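Local coordinates for protein neutral ceramidase (Pseudomonas aeruginosa, PDB 2ZWS) that hydrolyses the N-acyl linkage of ceramides to give sphingosine and free fatty acid, and also runs the reverse synthesis, as a secreted zinc-dependent enzyme, at residues K220-Y225 with N580-Q585; E289-E294 with F398-L403; A514-I519 with G592-K597. All blocks are in the same frame, centred on the assembly; numbering follows the deposited sequence.

Contact 1: residues K220-Y225 with N580-Q585; sequences KGYASY and NDWDTQ. With MG (magnesium ion), chain C; GOL (glycerol), chain Q.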
loop_
_atom_site.group_PDB
_atom_site.type_symbol
_atom_site.label_atom_id
_atom_site.label_comp_id
_atom_site.label_asym_id
_atom_site.label_seq_id
_atom_site.Cartn_x
_atom_site.Cartn_y
_atom_site.Cartn_z
ATOM N N LYS A 220 7.670 -0.383 4.921
ATOM C CA LYS A 220 8.030 -0.637 3.513
ATOM C C LYS A 220 8.281 0.648 2.767
ATOM O O LYS A 220 9.191 0.739 1.951
ATOM C CB LYS A 220 6.952 -1.488 2.831
ATOM C CG LYS A 220 6.998 -2.977 3.353
ATOM C CD LYS A 220 6.113 -3.869 2.502
ATOM C CE LYS A 220 6.284 -5.360 2.910
ATOM N NZ LYS A 220 7.663 -5.855 2.584
ATOM N N GLY A 221 7.524 1.679 3.115
ATOM C CA GLY A 221 7.744 2.994 2.523
ATOM C C GLY A 221 9.090 3.574 2.925
ATOM O O GLY A 221 9.725 4.277 2.103
ATOM N N TYR A 222 9.524 3.345 4.166
ATOM C CA TYR A 222 10.851 3.809 4.571
ATOM C C TYR A 222 11.941 3.053 3.799
ATOM O O TYR A 222 12.913 3.643 3.337
ATOM C CB TYR A 222 11.119 3.653 6.079
ATOM C CG TYR A 222 12.494 4.223 6.356
ATOM C CD1 TYR A 222 13.601 3.383 6.481
ATOM C CD2 TYR A 222 12.703 5.609 6.393
ATOM C CE1 TYR A 222 14.874 3.894 6.672
ATOM C CE2 TYR A 222 13.979 6.147 6.585
ATOM C CZ TYR A 222 15.060 5.275 6.716
ATOM O OH TYR A 222 16.321 5.764 6.906
ATOM N N ALA A 223 11.763 1.746 3.629
ATOM C CA ALA A 223 12.734 0.989 2.820
ATOM C C ALA A 223 12.890 1.571 1.409
ATOM O O ALA A 223 14.022 1.727 0.925
ATOM C CB ALA A 223 12.313 -0.469 2.769
ATOM N N SER A 224 11.770 1.880 0.745
ATOM C CA SER A 224 11.829 2.469 -0.602
ATOM C C SER A 224 12.538 3.821 -0.557
ATOM O O SER A 224 13.419 4.128 -1.394
ATOM C CB SER A 224 10.439 2.697 -1.187
ATOM O OG SER A 224 9.731 1.471 -1.363
ATOM N N TYR A 225 12.147 4.656 0.408
ATOM C CA TYR A 225 12.696 6.007 0.508
ATOM C C TYR A 225 14.187 5.891 0.806
ATOM O O TYR A 225 14.992 6.600 0.194
ATOM C CB TYR A 225 12.036 6.747 1.664
ATOM C CG TYR A 225 12.617 8.112 1.946
ATOM C CD1 TYR A 225 13.530 8.302 2.984
ATOM C CD2 TYR A 225 12.237 9.228 1.172
ATOM C CE1 TYR A 225 14.050 9.578 3.243
ATOM C CE2 TYR A 225 12.748 10.484 1.438
ATOM C CZ TYR A 225 13.669 10.638 2.457
ATOM O OH TYR A 225 14.177 11.895 2.754
ATOM N N ASN A 580 7.862 15.256 1.731
ATOM C CA ASN A 580 8.048 13.834 1.535
ATOM C C ASN A 580 9.149 13.254 2.408
ATOM O O ASN A 580 9.149 12.053 2.700
ATOM C CB ASN A 580 8.387 13.510 0.089
ATOM C CG ASN A 580 8.381 12.035 -0.177
ATOM O OD1 ASN A 580 7.428 11.332 0.179
ATOM N ND2 ASN A 580 9.452 11.546 -0.797
ATOM N N ASP A 581 10.094 14.095 2.824
ATOM C CA ASP A 581 11.311 13.571 3.436
ATOM C C ASP A 581 11.105 13.038 4.865
ATOM O O ASP A 581 10.321 13.587 5.632
ATOM C CB ASP A 581 12.407 14.610 3.355
ATOM C CG ASP A 581 12.867 14.802 1.927
ATOM O OD1 ASP A 581 13.282 13.788 1.310
ATOM O OD2 ASP A 581 12.762 15.940 1.399
ATOM N N TRP A 582 11.838 11.984 5.219
ATOM C CA TRP A 582 11.787 11.427 6.573
ATOM C C TRP A 582 12.072 12.475 7.659
ATOM O O TRP A 582 11.450 12.422 8.721
ATOM C CB TRP A 582 12.819 10.292 6.697
ATOM C CG TRP A 582 12.856 9.681 8.037
ATOM C CD1 TRP A 582 13.750 9.962 9.033
ATOM C CD2 TRP A 582 11.971 8.680 8.548
ATOM N NE1 TRP A 582 13.462 9.198 10.138
ATOM C CE2 TRP A 582 12.388 8.399 9.868
ATOM C CE3 TRP A 582 10.870 7.986 8.019
ATOM C CZ2 TRP A 582 11.733 7.482 10.682
ATOM C CZ3 TRP A 582 10.214 7.037 8.844
ATOM C CH2 TRP A 582 10.655 6.808 10.157
ATOM N N ASP A 583 12.995 13.407 7.378
ATOM C CA ASP A 583 13.471 14.364 8.389
ATOM C C ASP A 583 12.475 15.490 8.658
ATOM O O ASP A 583 12.686 16.279 9.577
ATOM C CB ASP A 583 14.806 14.991 8.008
ATOM C CG ASP A 583 15.926 13.999 7.987
ATOM O OD1 ASP A 583 15.876 13.014 8.751
ATOM O OD2 ASP A 583 16.866 14.223 7.194
ATOM N N THR A 584 11.410 15.583 7.855
ATOM C CA THR A 584 10.409 16.666 8.029
ATOM C C THR A 584 9.043 16.119 8.442
ATOM O O THR A 584 8.697 14.978 8.113
ATOM C CB THR A 584 10.218 17.530 6.752
ATOM O OG1 THR A 584 9.693 16.701 5.701
ATOM C CG2 THR A 584 11.524 18.111 6.315
ATOM N N GLN A 585 8.290 16.939 9.188
ATOM C CA GLN A 585 6.893 16.646 9.469
ATOM C C GLN A 585 6.057 17.884 9.254
ATOM O O GLN A 585 6.524 18.995 9.473
ATOM C CB GLN A 585 6.727 16.139 10.902
ATOM C CG GLN A 585 7.537 14.846 11.164
ATOM C CD GLN A 585 7.351 14.224 12.561
ATOM O OE1 GLN A 585 7.987 13.217 12.874
ATOM N NE2 GLN A 585 6.521 14.803 13.385
HETATM MG MG MG C . 8.282 14.663 5.869
HETATM C C1 GOL Q . 16.979 8.965 6.928
HETATM O O1 GOL Q . 16.327 8.377 5.831
HETATM C C2 GOL Q . 16.966 10.467 6.707
HETATM O O2 GOL Q . 17.194 10.733 5.336
HETATM C C3 GOL Q . 18.080 11.079 7.540
HETATM O O3 GOL Q . 18.707 12.080 6.776
HETATM O O HOH W 1 14.993 13.037 5.133
HETATM O O HOH W 2 6.259 16.183 6.049
#
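Three groups grip the hydroxyl of Tyr225: its OH donates to OD1 of Asp581 at 2.5 Å, accepts a bond from water 1 and takes a weak one from the N-H of Trp582, with OH to N 3.4 Å. The hydroxyl meets Asp581 OD1 on the anti side of the carboxylate, 19° out of its plane, while OD2 is held by the backbone of Thr578. Water 1 also accepts from Asp583 N, tying the phenol to the type I turn Asp581-Thr584. That turn wraps the magnesium ion: Asp581 O and Thr584 O each bind it at 2.3 Å, Thr584 OG1 and water 2 at 2.5 Å, and His37 O adds a further ligand. Tyr225 thus touches the metal loop from the second shell and probably helps to steady it.

One helical turn earlier, Tyr222, its CG anti to the backbone N (chi1 -178°), sends a ring edge onto one face of the Trp582 indole. In this T-shaped pair the Tyr222 ring and the six-membered ring of Trp582 have centroids 4.8 Å apart and planes at 66°, and Tyr222 CD2 lies 3.4 Å from Trp582 CE3. A glycerol, probably from the crystallisation liquor, lies beside both tyrosines and donates through O3 to Asp583 OD2.

Helix 218-231 here meets the loop leading into strand 584-591; helix 265-286 touches Tyr222 and Trp582 through Arg270, and strand 595-603 backs the turn through Trp602.

Contact 2: residues E289-E294 with F398-L403; sequences EEVLGE and FRIGQL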
loop_
_atom_site.group_PDB
_atom_site.type_symbol
_atom_site.label_atom_id
_atom_site.label_comp_id
_atom_site.label_asym_id
_atom_site.label_seq_id
_atom_site.Cartn_x
_atom_site.Cartn_y
_atom_site.Cartn_z
ATOM N N GLU A 289 20.422 -14.742 -10.663
ATOM C CA GLU A 289 19.985 -15.492 -11.829
ATOM C C GLU A 289 19.441 -14.501 -12.841
ATOM O O GLU A 289 18.551 -13.731 -12.500
ATOM C CB GLU A 289 18.840 -16.381 -11.369
ATOM C CG GLU A 289 18.323 -17.372 -12.343
ATOM C CD GLU A 289 17.221 -18.183 -11.712
ATOM O OE1 GLU A 289 16.340 -18.654 -12.449
ATOM O OE2 GLU A 289 17.248 -18.347 -10.467
ATOM N N GLU A 290 19.933 -14.500 -14.077
ATOM C CA GLU A 290 19.320 -13.625 -15.084
ATOM C C GLU A 290 17.950 -14.178 -15.498
ATOM O O GLU A 290 17.813 -15.382 -15.752
ATOM C CB GLU A 290 20.205 -13.418 -16.318
ATOM C CG GLU A 290 19.610 -12.395 -17.269
ATOM C CD GLU A 290 20.563 -11.925 -18.335
ATOM O OE1 GLU A 290 21.632 -12.558 -18.499
ATOM O OE2 GLU A 290 20.214 -10.943 -19.026
ATOM N N VAL A 291 16.960 -13.293 -15.562
ATOM C CA VAL A 291 15.623 -13.634 -16.064
ATOM C C VAL A 291 15.646 -13.581 -17.587
ATOM O O VAL A 291 16.018 -12.579 -18.183
ATOM C CB VAL A 291 14.579 -12.667 -15.483
ATOM C CG1 VAL A 291 13.174 -12.939 -16.057
ATOM C CG2 VAL A 291 14.569 -12.769 -13.962
ATOM N N LEU A 292 15.274 -14.694 -18.207
ATOM C CA LEU A 292 15.205 -14.817 -19.653
ATOM C C LEU A 292 13.954 -15.561 -20.077
ATOM O O LEU A 292 13.506 -16.495 -19.396
ATOM C CB LEU A 292 16.430 -15.577 -20.187
ATOM C CG LEU A 292 17.782 -14.904 -19.928
ATOM C CD1 LEU A 292 18.924 -15.863 -20.268
ATOM C CD2 LEU A 292 17.902 -13.588 -20.696
ATOM N N GLY A 293 13.402 -15.153 -21.207
ATOM C CA GLY A 293 12.240 -15.838 -21.765
ATOM C C GLY A 293 11.028 -14.933 -21.926
ATOM O O GLY A 293 11.096 -13.703 -21.709
ATOM N N GLU A 294 9.916 -15.552 -22.305
ATOM C CA GLU A 294 8.728 -14.818 -22.712
ATOM C C GLU A 294 8.058 -14.056 -21.580
ATOM O O GLU A 294 8.227 -14.393 -20.417
ATOM C CB GLU A 294 7.720 -15.758 -23.368
ATOM C CG GLU A 294 7.021 -16.669 -22.417
ATOM C CD GLU A 294 5.968 -17.565 -23.084
ATOM O OE1 GLU A 294 5.901 -18.735 -22.696
ATOM O OE2 GLU A 294 5.201 -17.119 -23.961
ATOM N N PHE A 398 1.312 -13.158 -13.883
ATOM C CA PHE A 398 2.246 -12.737 -14.929
ATOM C C PHE A 398 3.317 -13.811 -15.043
ATOM O O PHE A 398 3.756 -14.357 -14.029
ATOM C CB PHE A 398 2.990 -11.454 -14.551
ATOM C CG PHE A 398 2.177 -10.188 -14.668
ATOM C CD1 PHE A 398 0.885 -10.180 -15.200
ATOM C CD2 PHE A 398 2.741 -8.986 -14.267
ATOM C CE1 PHE A 398 0.156 -8.994 -15.292
ATOM C CE2 PHE A 398 2.024 -7.788 -14.381
ATOM C CZ PHE A 398 0.744 -7.796 -14.903
ATOM N N ARG A 399 3.740 -14.103 -16.267
ATOM C CA ARG A 399 4.965 -14.866 -16.462
ATOM C C ARG A 399 6.032 -13.864 -16.934
ATOM O O ARG A 399 5.803 -13.102 -17.889
ATOM C CB ARG A 399 4.794 -15.961 -17.523
ATOM C CG ARG A 399 6.164 -16.541 -17.900
ATOM C CD ARG A 399 6.101 -17.683 -18.876
ATOM N NE ARG A 399 7.441 -18.261 -18.990
ATOM C CZ ARG A 399 7.698 -19.523 -19.340
ATOM N NH1 ARG A 399 6.702 -20.345 -19.668
ATOM N NH2 ARG A 399 8.955 -19.952 -19.376
ATOM N N ILE A 400 7.176 -13.856 -16.246
ATOM C CA ILE A 400 8.288 -12.995 -16.611
ATOM C C ILE A 400 9.506 -13.924 -16.752
ATOM O O ILE A 400 10.149 -14.256 -15.755
ATOM C CB ILE A 400 8.531 -11.870 -15.545
ATOM C CG1 ILE A 400 7.250 -11.058 -15.277
ATOM C CG2 ILE A 400 9.650 -10.961 -15.996
ATOM C CD1 ILE A 400 7.337 -10.181 -14.012
ATOM N N GLY A 401 9.766 -14.412 -17.971
ATOM C CA GLY A 401 10.789 -15.453 -18.140
ATOM C C GLY A 401 10.509 -16.689 -17.291
ATOM O O GLY A 401 9.390 -17.240 -17.326
ATOM N N GLN A 402 11.491 -17.131 -16.502
ATOM C CA GLN A 402 11.265 -18.315 -15.637
ATOM C C GLN A 402 10.548 -17.982 -14.329
ATOM O O GLN A 402 10.431 -18.840 -13.441
ATOM C CB GLN A 402 12.597 -19.021 -15.333
ATOM C CG GLN A 402 13.526 -18.244 -14.378
ATOM C CD GLN A 402 14.585 -17.370 -15.061
ATOM O OE1 GLN A 402 15.709 -17.248 -14.546
ATOM N NE2 GLN A 402 14.233 -16.730 -16.162
ATOM N N LEU A 403 10.099 -16.733 -14.197
ATOM C CA LEU A 403 9.349 -16.292 -13.009
ATOM C C LEU A 403 7.865 -16.263 -13.269
ATOM O O LEU A 403 7.430 -15.901 -14.357
ATOM C CB LEU A 403 9.714 -14.861 -12.632
ATOM C CG LEU A 403 11.182 -14.526 -12.508
ATOM C CD1 LEU A 403 11.306 -13.065 -12.051
ATOM C CD2 LEU A 403 11.871 -15.469 -11.537
HETATM O O HOH W 3 11.622 -18.690 -19.493
#
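Val291 and Gly401 form the close-packed half of this contact, where Val291 to Gly293 lie against the type II' turn Ile400-Leu403. The two methyls of Val291 divide the work: CG1, anti to the backbone N (chi1 176°), reaches Ile400 O and the CG2 of Ile400, whereas Val291 CG2 meets Leu403 CD1 at 3.8 Å, the two side chains crossing at about a right angle. Leu185 and Tyr148 also touch both Val291 and Leu403. Gly401, with positive phi, lies close against Leu292 O and Val291 CG1, its CA 3.2 Å from Leu292 O. Facing it, Gly293 has backbone angles that themselves call for glycine, and the CA atoms of Gly293 and Gly401 are 3.9 Å apart. Gly401 N donates to Glu294 O at 2.9 Å, with the donor tilted 28° from the carbonyl plane, and so fastens this tight side.

The side toward solvent is looser. Within its own segment Arg399 NE turns back to Gly401 O at 2.8 Å, holding the guanidinium beside the turn. Glu294 crosses the arginine at about a right angle and sets OE1 over one guanidinium face, 3.5 Å from Arg399 NH1; this salt bridge works by charge alone, since no N-H points at the oxygen. OE2 of Glu294 pairs with Arg489. Where Leu292 and Gly293 face solvent, water 3 takes the edge of the guanidinium and joins Arg399 NH2 to Leu292 O.

Paired bonds between Ile400 and Leu403, N to O in both directions, close the two-residue loop of the beta hairpin formed by strands 392-400 and 403-407, with Gly401 in the first of the turn's two central positions, as is characteristic of type II' hairpins.

Contact 3: residues A514-I519 with G592-K597; sequences ADDPYI and GISASK
Asp515 and Asp516 run past Ser594 and Ala595 with CA atoms 5.1 Å apart in both pairs, the touching parts of the two segments diverging by 55°. One backbone hydrogen bond joins them, from Asp516 N to Ser594 O at 3.0 Å, nearly straight at the hydrogen (167°) although the donor stands above the carbonyl plane. Two CA-H...O contacts flank it: Asp515 CA to Ser594 O at 3.4 Å, and Ala595 CA to Asp516 O at 3.2 Å.

Among the side chains, Ser594 leads. With chi1 at 60°, between the backbone N and the carbonyl carbon, Ser594 OG donates to the anti lone pair of Asp516 OD1, at 2.6 Å, on the side away from the other carboxylate oxygen. The same two residues are therefore joined twice, through backbone and side chain. Farther along, the Tyr518 ring reaches over the start of strand 595-603: CD2 packs on Ala595 CB, Ser596 O lies at the ring edge near its plane, and the phenol oxygen rests against Lys597. Tyr518 OH lies 3.4 Å from Lys597 CB. Val545, Val591 and Leu527 also touch Tyr518.

Waters fill the seam. Water 5 donates to Asp515 OD1 and Ser594 O and accepts from Ser596 OG, while water 6 accepts from Ser596 N and lies 2.8 Å from Asp516 O.

OD2 of Asp515 is bonded to Lys622 N and Asn551, and OD1 also to His548 N. Such a set of N-H donors would probably favour the charged carboxylate, so the chemistry implies a loop pinned to the C-terminal beta-sandwich mainly by directional polar bonds and bridging water, with the Tyr518 ring adding apolar contact.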
loop_
_atom_site.group_PDB
_atom_site.type_symbol
_atom_site.label_atom_id
_atom_site.label_comp_id
_atom_site.label_asym_id
_atom_site.label_seq_id
_atom_site.Cartn_x
_atom_site.Cartn_y
_atom_site.Cartn_z
ATOM N N ALA A 514 -15.271 26.498 5.740
ATOM C CA ALA A 514 -14.513 27.671 5.318
ATOM C C ALA A 514 -13.302 27.824 6.236
ATOM O O ALA A 514 -13.232 27.193 7.320
ATOM C CB ALA A 514 -15.389 28.930 5.388
ATOM N N ASP A 515 -12.342 28.619 5.770
ATOM C CA ASP A 515 -11.169 28.997 6.560
ATOM C C ASP A 515 -11.152 30.491 6.813
ATOM O O ASP A 515 -11.496 31.288 5.928
ATOM C CB ASP A 515 -9.881 28.666 5.807
ATOM C CG ASP A 515 -9.770 27.198 5.446
ATOM O OD1 ASP A 515 -9.452 26.391 6.337
ATOM O OD2 ASP A 515 -9.990 26.865 4.271
ATOM N N ASP A 516 -10.670 30.861 7.990
ATOM C CA ASP A 516 -10.330 32.237 8.310
ATOM C C ASP A 516 -8.945 32.236 8.937
ATOM O O ASP A 516 -8.572 31.256 9.604
ATOM C CB ASP A 516 -11.320 32.791 9.323
ATOM C CG ASP A 516 -12.705 32.969 8.741
ATOM O OD1 ASP A 516 -13.615 32.235 9.178
ATOM O OD2 ASP A 516 -12.871 33.835 7.850
ATOM N N PRO A 517 -8.189 33.339 8.767
ATOM C CA PRO A 517 -6.916 33.440 9.458
ATOM C C PRO A 517 -7.145 33.651 10.952
ATOM O O PRO A 517 -8.288 33.903 11.386
ATOM C CB PRO A 517 -6.251 34.681 8.845
ATOM C CG PRO A 517 -7.207 35.207 7.800
ATOM C CD PRO A 517 -8.513 34.545 7.976
ATOM N N TYR A 518 -6.088 33.515 11.747
ATOM C CA TYR A 518 -6.163 33.895 13.158
ATOM C C TYR A 518 -6.601 35.358 13.189
ATOM O O TYR A 518 -6.186 36.154 12.349
ATOM C CB TYR A 518 -4.787 33.829 13.804
ATOM C CG TYR A 518 -4.301 32.483 14.313
ATOM C CD1 TYR A 518 -3.652 32.410 15.538
ATOM C CD2 TYR A 518 -4.421 31.310 13.554
ATOM C CE1 TYR A 518 -3.156 31.213 16.028
ATOM C CE2 TYR A 518 -3.928 30.093 14.032
ATOM C CZ TYR A 518 -3.298 30.057 15.263
ATOM O OH TYR A 518 -2.793 28.882 15.759
ATOM N N ILE A 519 -7.414 35.685 14.189
ATOM C CA ILE A 519 -7.810 37.056 14.465
ATOM C C ILE A 519 -6.577 37.957 14.508
ATOM O O ILE A 519 -5.570 37.655 15.179
ATOM C CB ILE A 519 -8.643 37.107 15.771
ATOM C CG1 ILE A 519 -9.979 36.377 15.570
ATOM C CG2 ILE A 519 -8.896 38.539 16.223
ATOM C CD1 ILE A 519 -10.836 36.942 14.440
ATOM N N GLY A 592 -9.814 27.291 17.188
ATOM C CA GLY A 592 -11.147 27.896 17.283
ATOM C C GLY A 592 -12.106 27.258 16.292
ATOM O O GLY A 592 -12.018 26.063 16.025
ATOM N N ILE A 593 -13.015 28.058 15.730
ATOM C CA ILE A 593 -14.019 27.549 14.796
ATOM C C ILE A 593 -13.515 27.312 13.375
ATOM O O ILE A 593 -13.795 26.274 12.789
ATOM C CB ILE A 593 -15.309 28.449 14.789
ATOM C CG1 ILE A 593 -15.883 28.554 16.210
ATOM C CG2 ILE A 593 -16.346 27.929 13.782
ATOM C CD1 ILE A 593 -16.295 27.208 16.860
ATOM N N SER A 594 -12.774 28.269 12.821
ATOM C CA SER A 594 -12.464 28.231 11.395
ATOM C C SER A 594 -11.018 28.537 11.074
ATOM O O SER A 594 -10.644 28.581 9.905
ATOM C CB SER A 594 -13.372 29.184 10.601
ATOM O OG SER A 594 -13.189 30.503 11.069
ATOM N N ALA A 595 -10.190 28.731 12.098
ATOM C CA ALA A 595 -8.766 28.982 11.859
ATOM C C ALA A 595 -7.990 27.673 11.994
ATOM O O ALA A 595 -8.522 26.652 12.397
ATOM C CB ALA A 595 -8.227 30.037 12.849
ATOM N N SER A 596 -6.719 27.720 11.653
ATOM C CA SER A 596 -5.877 26.521 11.790
ATOM C C SER A 596 -4.394 26.872 11.736
ATOM O O SER A 596 -4.003 27.931 11.236
ATOM C CB SER A 596 -6.234 25.477 10.711
ATOM O OG SER A 596 -6.085 25.982 9.399
ATOM N N LYS A 597 -3.572 25.951 12.227
ATOM C CA LYS A 597 -2.144 26.166 12.206
ATOM C C LYS A 597 -1.425 24.976 11.605
ATOM O O LYS A 597 -1.834 23.811 11.771
ATOM C CB LYS A 597 -1.604 26.488 13.596
ATOM C CG LYS A 597 -1.700 25.362 14.581
ATOM C CD LYS A 597 -1.083 25.741 15.922
ATOM C CE LYS A 597 -0.987 24.540 16.819
ATOM N NZ LYS A 597 -0.237 24.840 18.061
HETATM O O HOH W 4 -14.863 25.783 9.993
HETATM O O HOH W 5 -8.541 27.103 8.812
HETATM O O HOH W 6 -6.048 30.027 10.094
#

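How the contacts relate
Contacts 1 and 3 attach to neighbouring strands of one mixed sheet: the metal turn leads into strand 584-591, and 592-597 begins strand 595-603 beside it. Their centres are 30 Å apart and their nearest atoms about 10 Å. Along the chain their segments alternate, so the loop 514-519 falls between the two halves of contact 1. Contact 2 is nested within the chain span closed by contact 1, and its centre lies 32 Å from that of contact 1 and 57 Å from that of contact 3, across the centre of the chain. Contact 2 thus belongs to the N-terminal region, contact 3 to the C-terminal one, and contact 1 joins the two beside the magnesium ion.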